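Local atomic coordinates of 4-amino-4-deoxy-L-arabinose transferase or related glycosyltransferases of PMT family (Cupriavidus metallidurans, PDB entry 5EZM), a protein that probably transfers 4-amino-4-deoxy-L-arabinose from a polyprenyl phosphate carrier to lipid A, as a zinc-binding integral membrane glycosyltransferase of the GT-C fold. Residues R79-K84 / V516-V521; V415-M420 / L448-A453. All coordinates share one frame; numbering follows the deposited sequence.

Contact 1 (R79-K84 / V516-V521); sequences RYNALK and VEPQRV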
loop_
_atom_site.group_PDB
_atom_site.type_symbol
_atom_site.label_atom_id
_atom_site.label_comp_id
_atom_site.label_asym_id
_atom_site.label_seq_id
_atom_site.Cartn_x
_atom_site.Cartn_y
_atom_site.Cartn_z
ATOM N N ARG A 79 12.531 10.050 -10.799
ATOM C CA ARG A 79 13.383 10.876 -9.958
ATOM C C ARG A 79 12.722 11.130 -8.612
ATOM O O ARG A 79 11.500 11.289 -8.523
ATOM C CB ARG A 79 13.717 12.206 -10.639
ATOM C CG ARG A 79 14.681 12.059 -11.800
ATOM C CD ARG A 79 15.198 13.402 -12.286
ATOM N NE ARG A 79 16.101 13.237 -13.419
ATOM C CZ ARG A 79 17.419 13.115 -13.309
ATOM N NH1 ARG A 79 17.992 13.149 -12.113
ATOM N NH2 ARG A 79 18.166 12.960 -14.394
ATOM N N TYR A 80 13.542 11.154 -7.564
ATOM C CA TYR A 80 13.099 11.433 -6.202
ATOM C C TYR A 80 13.995 12.538 -5.661
ATOM O O TYR A 80 15.199 12.328 -5.467
ATOM C CB TYR A 80 13.169 10.176 -5.328
ATOM C CG TYR A 80 12.542 10.314 -3.955
ATOM C CD1 TYR A 80 11.475 11.176 -3.735
ATOM C CD2 TYR A 80 13.025 9.586 -2.875
ATOM C CE1 TYR A 80 10.898 11.301 -2.478
ATOM C CE2 TYR A 80 12.459 9.708 -1.613
ATOM C CZ TYR A 80 11.396 10.568 -1.418
ATOM O OH TYR A 80 10.829 10.694 -0.166
ATOM N N ASN A 81 13.407 13.714 -5.431
ATOM C CA ASN A 81 14.151 14.913 -5.054
ATOM C C ASN A 81 15.230 15.223 -6.092
ATOM O O ASN A 81 16.405 15.417 -5.770
ATOM C CB ASN A 81 14.734 14.776 -3.648
ATOM C CG ASN A 81 13.653 14.632 -2.591
ATOM O OD1 ASN A 81 13.095 15.624 -2.120
ATOM N ND2 ASN A 81 13.340 13.392 -2.224
ATOM N N ALA A 82 14.808 15.242 -7.358
ATOM C CA ALA A 82 15.635 15.616 -8.499
ATOM C C ALA A 82 16.707 14.571 -8.786
ATOM O O ALA A 82 17.489 14.729 -9.728
ATOM C CB ALA A 82 16.274 16.993 -8.284
ATOM N N LEU A 83 16.741 13.493 -8.008
ATOM C CA LEU A 83 17.758 12.463 -8.156
ATOM C C LEU A 83 17.149 11.174 -8.690
ATOM O O LEU A 83 16.017 10.816 -8.350
ATOM C CB LEU A 83 18.458 12.182 -6.826
ATOM C CG LEU A 83 19.182 13.363 -6.188
ATOM C CD1 LEU A 83 19.714 12.947 -4.832
ATOM C CD2 LEU A 83 20.302 13.848 -7.093
ATOM N N LYS A 84 17.920 10.480 -9.527
ATOM C CA LYS A 84 17.463 9.230 -10.121
ATOM C C LYS A 84 17.090 8.230 -9.037
ATOM O O LYS A 84 17.846 8.009 -8.086
ATOM C CB LYS A 84 18.546 8.641 -11.026
ATOM C CG LYS A 84 18.848 9.463 -12.264
ATOM C CD LYS A 84 19.896 8.779 -13.121
ATOM C CE LYS A 84 20.130 9.536 -14.415
ATOM N NZ LYS A 84 21.002 8.775 -15.357
ATOM N N VAL A 516 25.677 9.168 -9.404
ATOM C CA VAL A 516 25.706 9.211 -10.862
ATOM C C VAL A 516 25.502 10.621 -11.399
ATOM O O VAL A 516 25.847 10.890 -12.557
ATOM C CB VAL A 516 24.652 8.266 -11.462
ATOM C CG1 VAL A 516 24.993 6.820 -11.135
ATOM C CG2 VAL A 516 23.271 8.622 -10.945
ATOM N N GLU A 517 24.949 11.526 -10.597
ATOM C CA GLU A 517 24.799 12.935 -10.962
ATOM C C GLU A 517 25.287 13.789 -9.799
ATOM O O GLU A 517 24.493 14.442 -9.109
ATOM C CB GLU A 517 23.349 13.261 -11.326
ATOM C CG GLU A 517 22.899 12.686 -12.668
ATOM C CD GLU A 517 21.447 13.004 -13.002
ATOM O OE1 GLU A 517 20.632 13.148 -12.067
ATOM O OE2 GLU A 517 21.124 13.110 -14.204
ATOM N N PRO A 518 26.602 13.811 -9.555
ATOM C CA PRO A 518 27.122 14.495 -8.360
ATOM C C PRO A 518 27.007 16.011 -8.406
ATOM O O PRO A 518 27.189 16.653 -7.364
ATOM C CB PRO A 518 28.589 14.055 -8.320
ATOM C CG PRO A 518 28.927 13.780 -9.745
ATOM C CD PRO A 518 27.680 13.215 -10.363
ATOM N N GLN A 519 26.716 16.603 -9.563
ATOM C CA GLN A 519 26.553 18.049 -9.658
ATOM C C GLN A 519 25.224 18.536 -9.096
ATOM O O GLN A 519 24.958 19.743 -9.136
ATOM C CB GLN A 519 26.695 18.501 -11.114
ATOM C CG GLN A 519 28.100 18.327 -11.675
ATOM C CD GLN A 519 28.255 18.921 -13.063
ATOM O OE1 GLN A 519 27.282 19.354 -13.679
ATOM N NE2 GLN A 519 29.486 18.943 -13.561
ATOM N N ARG A 520 24.391 17.637 -8.573
ATOM C CA ARG A 520 23.098 17.988 -8.006
ATOM C C ARG A 520 23.042 17.757 -6.502
ATOM O O ARG A 520 21.958 17.830 -5.910
ATOM C CB ARG A 520 21.990 17.187 -8.695
ATOM C CG ARG A 520 22.145 17.081 -10.203
ATOM C CD ARG A 520 21.151 16.090 -10.789
ATOM N NE ARG A 520 19.777 16.578 -10.727
ATOM C CZ ARG A 520 19.105 17.047 -11.773
ATOM N NH1 ARG A 520 19.680 17.084 -12.968
ATOM N NH2 ARG A 520 17.857 17.473 -11.628
ATOM N N VAL A 521 24.182 17.493 -5.870
ATOM C CA VAL A 521 24.220 17.018 -4.491
ATOM C C VAL A 521 25.514 17.497 -3.843
ATOM O O VAL A 521 26.557 17.582 -4.498
ATOM C CB VAL A 521 24.077 15.477 -4.453
ATOM C CG1 VAL A 521 24.788 14.874 -3.256
ATOM C CG2 VAL A 521 22.608 15.085 -4.447
HETATM O O HOH W 1 20.435 11.089 -10.050
#

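Contact 2 (V415-M420 / L448-A453); sequences VAFVVM and LGFTVA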
loop_
_atom_site.group_PDB
_atom_site.type_symbol
_atom_site.label_atom_id
_atom_site.label_comp_id
_atom_site.label_asym_id
_atom_site.label_seq_id
_atom_site.Cartn_x
_atom_site.Cartn_y
_atom_site.Cartn_z
ATOM N N VAL A 415 -12.806 3.969 20.172
ATOM C CA VAL A 415 -13.981 4.203 19.335
ATOM C C VAL A 415 -14.065 3.152 18.233
ATOM O O VAL A 415 -15.150 2.643 17.923
ATOM C CB VAL A 415 -13.952 5.632 18.756
ATOM C CG1 VAL A 415 -14.980 5.787 17.644
ATOM C CG2 VAL A 415 -14.206 6.653 19.853
ATOM N N ALA A 416 -12.922 2.800 17.637
ATOM C CA ALA A 416 -12.917 1.801 16.571
ATOM C C ALA A 416 -13.458 0.463 17.067
ATOM O O ALA A 416 -14.342 -0.138 16.442
ATOM C CB ALA A 416 -11.503 1.643 16.007
ATOM N N PHE A 417 -12.947 -0.020 18.202
ATOM C CA PHE A 417 -13.475 -1.279 18.718
ATOM C C PHE A 417 -14.931 -1.141 19.146
ATOM O O PHE A 417 -15.684 -2.123 19.102
ATOM C CB PHE A 417 -12.610 -1.789 19.869
ATOM C CG PHE A 417 -11.313 -2.402 19.418
ATOM C CD1 PHE A 417 -11.309 -3.589 18.703
ATOM C CD2 PHE A 417 -10.104 -1.788 19.698
ATOM C CE1 PHE A 417 -10.122 -4.155 18.279
ATOM C CE2 PHE A 417 -8.911 -2.349 19.277
ATOM C CZ PHE A 417 -8.920 -3.534 18.567
ATOM N N VAL A 418 -15.357 0.063 19.534
ATOM C CA VAL A 418 -16.753 0.253 19.916
ATOM C C VAL A 418 -17.663 0.109 18.700
ATOM O O VAL A 418 -18.694 -0.570 18.760
ATOM C CB VAL A 418 -16.950 1.607 20.623
ATOM C CG1 VAL A 418 -18.425 1.979 20.664
ATOM C CG2 VAL A 418 -16.405 1.539 22.039
ATOM N N VAL A 419 -17.297 0.732 17.575
ATOM C CA VAL A 419 -18.138 0.593 16.389
ATOM C C VAL A 419 -18.086 -0.839 15.868
ATOM O O VAL A 419 -19.086 -1.351 15.343
ATOM C CB VAL A 419 -17.758 1.630 15.306
ATOM C CG1 VAL A 419 -16.294 1.578 14.983
ATOM C CG2 VAL A 419 -18.573 1.421 14.036
ATOM N N MET A 420 -16.948 -1.524 16.028
ATOM C CA MET A 420 -16.919 -2.956 15.736
ATOM C C MET A 420 -17.957 -3.701 16.570
ATOM O O MET A 420 -18.722 -4.520 16.045
ATOM C CB MET A 420 -15.527 -3.529 15.992
ATOM C CG MET A 420 -14.467 -3.073 15.015
ATOM S SD MET A 420 -12.869 -3.827 15.376
ATOM C CE MET A 420 -11.786 -2.789 14.395
ATOM N N LEU A 448 -15.909 -0.016 8.889
ATOM C CA LEU A 448 -15.966 1.300 9.516
ATOM C C LEU A 448 -15.046 1.366 10.728
ATOM O O LEU A 448 -14.417 2.398 10.985
ATOM C CB LEU A 448 -17.404 1.638 9.907
ATOM C CG LEU A 448 -18.413 1.783 8.764
ATOM C CD1 LEU A 448 -19.793 2.134 9.301
ATOM C CD2 LEU A 448 -17.949 2.816 7.751
ATOM N N GLY A 449 -14.942 0.268 11.476
ATOM C CA GLY A 449 -14.080 0.212 12.640
ATOM C C GLY A 449 -12.620 0.427 12.307
ATOM O O GLY A 449 -11.982 1.346 12.831
ATOM N N PHE A 450 -12.079 -0.415 11.425
ATOM C CA PHE A 450 -10.682 -0.262 11.044
ATOM C C PHE A 450 -10.443 1.045 10.301
ATOM O O PHE A 450 -9.337 1.596 10.366
ATOM C CB PHE A 450 -10.235 -1.458 10.207
ATOM C CG PHE A 450 -10.095 -2.724 11.003
ATOM C CD1 PHE A 450 -9.004 -2.915 11.834
ATOM C CD2 PHE A 450 -11.060 -3.713 10.932
ATOM C CE1 PHE A 450 -8.872 -4.072 12.574
ATOM C CE2 PHE A 450 -10.932 -4.872 11.672
ATOM C CZ PHE A 450 -9.835 -5.050 12.494
ATOM N N THR A 451 -11.458 1.560 9.604
ATOM C CA THR A 451 -11.331 2.885 9.008
ATOM C C THR A 451 -11.123 3.939 10.087
ATOM O O THR A 451 -10.249 4.805 9.965
ATOM C CB THR A 451 -12.560 3.212 8.159
ATOM O OG1 THR A 451 -12.592 2.355 7.011
ATOM C CG2 THR A 451 -12.516 4.663 7.698
ATOM N N VAL A 452 -11.911 3.872 11.164
ATOM C CA VAL A 452 -11.709 4.792 12.280
ATOM C C VAL A 452 -10.322 4.601 12.878
ATOM O O VAL A 452 -9.644 5.572 13.233
ATOM C CB VAL A 452 -12.812 4.610 13.340
ATOM C CG1 VAL A 452 -12.482 5.416 14.589
ATOM C CG2 VAL A 452 -14.161 5.027 12.778
ATOM N N ALA A 453 -9.869 3.349 12.989
ATOM C CA ALA A 453 -8.536 3.104 13.524
ATOM C C ALA A 453 -7.455 3.715 12.640
ATOM O O ALA A 453 -6.416 4.154 13.147
ATOM C CB ALA A 453 -8.303 1.604 13.696
#

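Contact 1 (R79-K84 / V516-V521)
Arg79 meets Glu517 in an end-on, two-pronged salt bridge, the centre of this contact between a β-hairpin and the loop after helix 511-516. NH1 of Arg79 lies 2.6 Å from OE1 of Glu517, and NH2 of Arg79 lies 3.0 Å from OE2 of Glu517. Both bonds are nearly straight, and each oxygen uses its syn lone pair. The two side chains come from opposite directions, and guanidinium and carboxylate are almost coplanar, 9° apart, so the pairing fixes how each is turned. The Arg79 chain runs extended from CG to NE, which carries its guanidinium out to the carboxylate. Arg79 NH1 also bonds back to Ala82 O at 2.9 Å, with the donor above the carbonyl plane, tying the guanidinium to the hairpin turn. A water accepts from Lys84 N and donates to Glu517 OE1, so this oxygen is held from both Arg79 and the water.

On the solvent side, exposed Arg520, bent at chi3 (70°), lays its guanidinium over a face of that of Arg79, with centres 4.5 Å apart. Its pairing with Glu517 OE1 is long and by charge alone. The carboxylate probably offsets the two positive charges.

The apolar side is small: Leu83 CD1 touches Val521 CG2 at 3.6 Å, the two side chains crossing at about a right angle. The margin towards Val516 is looser. There Lys84 CD reaches Val516 CG2 only at 4.0 Å. The Lys84 ammonium stays beyond salt-bridge range of Glu517 OE2 and pairs with Glu260.

Strands 79-80 and 83-84 are joined by a type I' turn from Tyr80 to Leu83. Glu68 of helix 58-72 binds the turn at Asn81 N and Ala82 N, while Met503 of strand 502-504 touches both Leu83 and Val521.

Contact 2 (V415-M420 / L448-A453)
This is a buried, apolar packing of two antiparallel helices, predicted to span the membrane: Ala416, Val419 and Met420 of helix 403-430 lie against Gly449, Phe450 and Ala453 of helix 435-456. The axes of the short segments approach to 7.8 Å at an angle of 175°. The lack of a side chain at Gly449 is consistent with this close approach. Val419 CG1 rests on Gly449 CA at 3.5 Å.

Met420 reaches across with an extended chain beyond CG (chi2 -179°). Its CE methyl stands over the centre of the Phe450 ring, 3.4 Å from the centroid and 6° off the ring normal, a CH-pi contact. SD lies farther above the same face, which makes this a Met-aromatic contact too. A serine in place of Phe450 would probably leave the Met420 methyl without its aromatic partner and open a gap beside it.

Ala416 CB also meets Ala453 CB at 3.9 Å, and Val415 CG1 meets Val452 CG1 at 4.0 Å. Phe450 and Val452 line pockets of two different bound molecules of the monoacylglycerol-like lipid. Helices 403-430 and 435-456 follow one another and run antiparallel, a helical hairpin in the transmembrane bundle of this GT-C fold protein; Gly449, Ala416 and Ala453 lie at its interface.

Contact 1 and contact 2 lie on opposite sides of the centre of the chain, with their own centres 43 Å apart. Their nearest atoms are about 23 Å apart, so they do not touch. In sequence, both segments of contact 2 fall between the two segments of contact 1. Contact 1 is the nearer to the zinc site of Glu87, His268 and His270, without taking part in it: the side chain of Lys84 is about 12 Å from the zinc ion and about 12 Å from the bound phosphocholine. Contact 2 is away from that site and meets lipid instead, with the Val452 side chain about 4 Å from a bound lipid molecule.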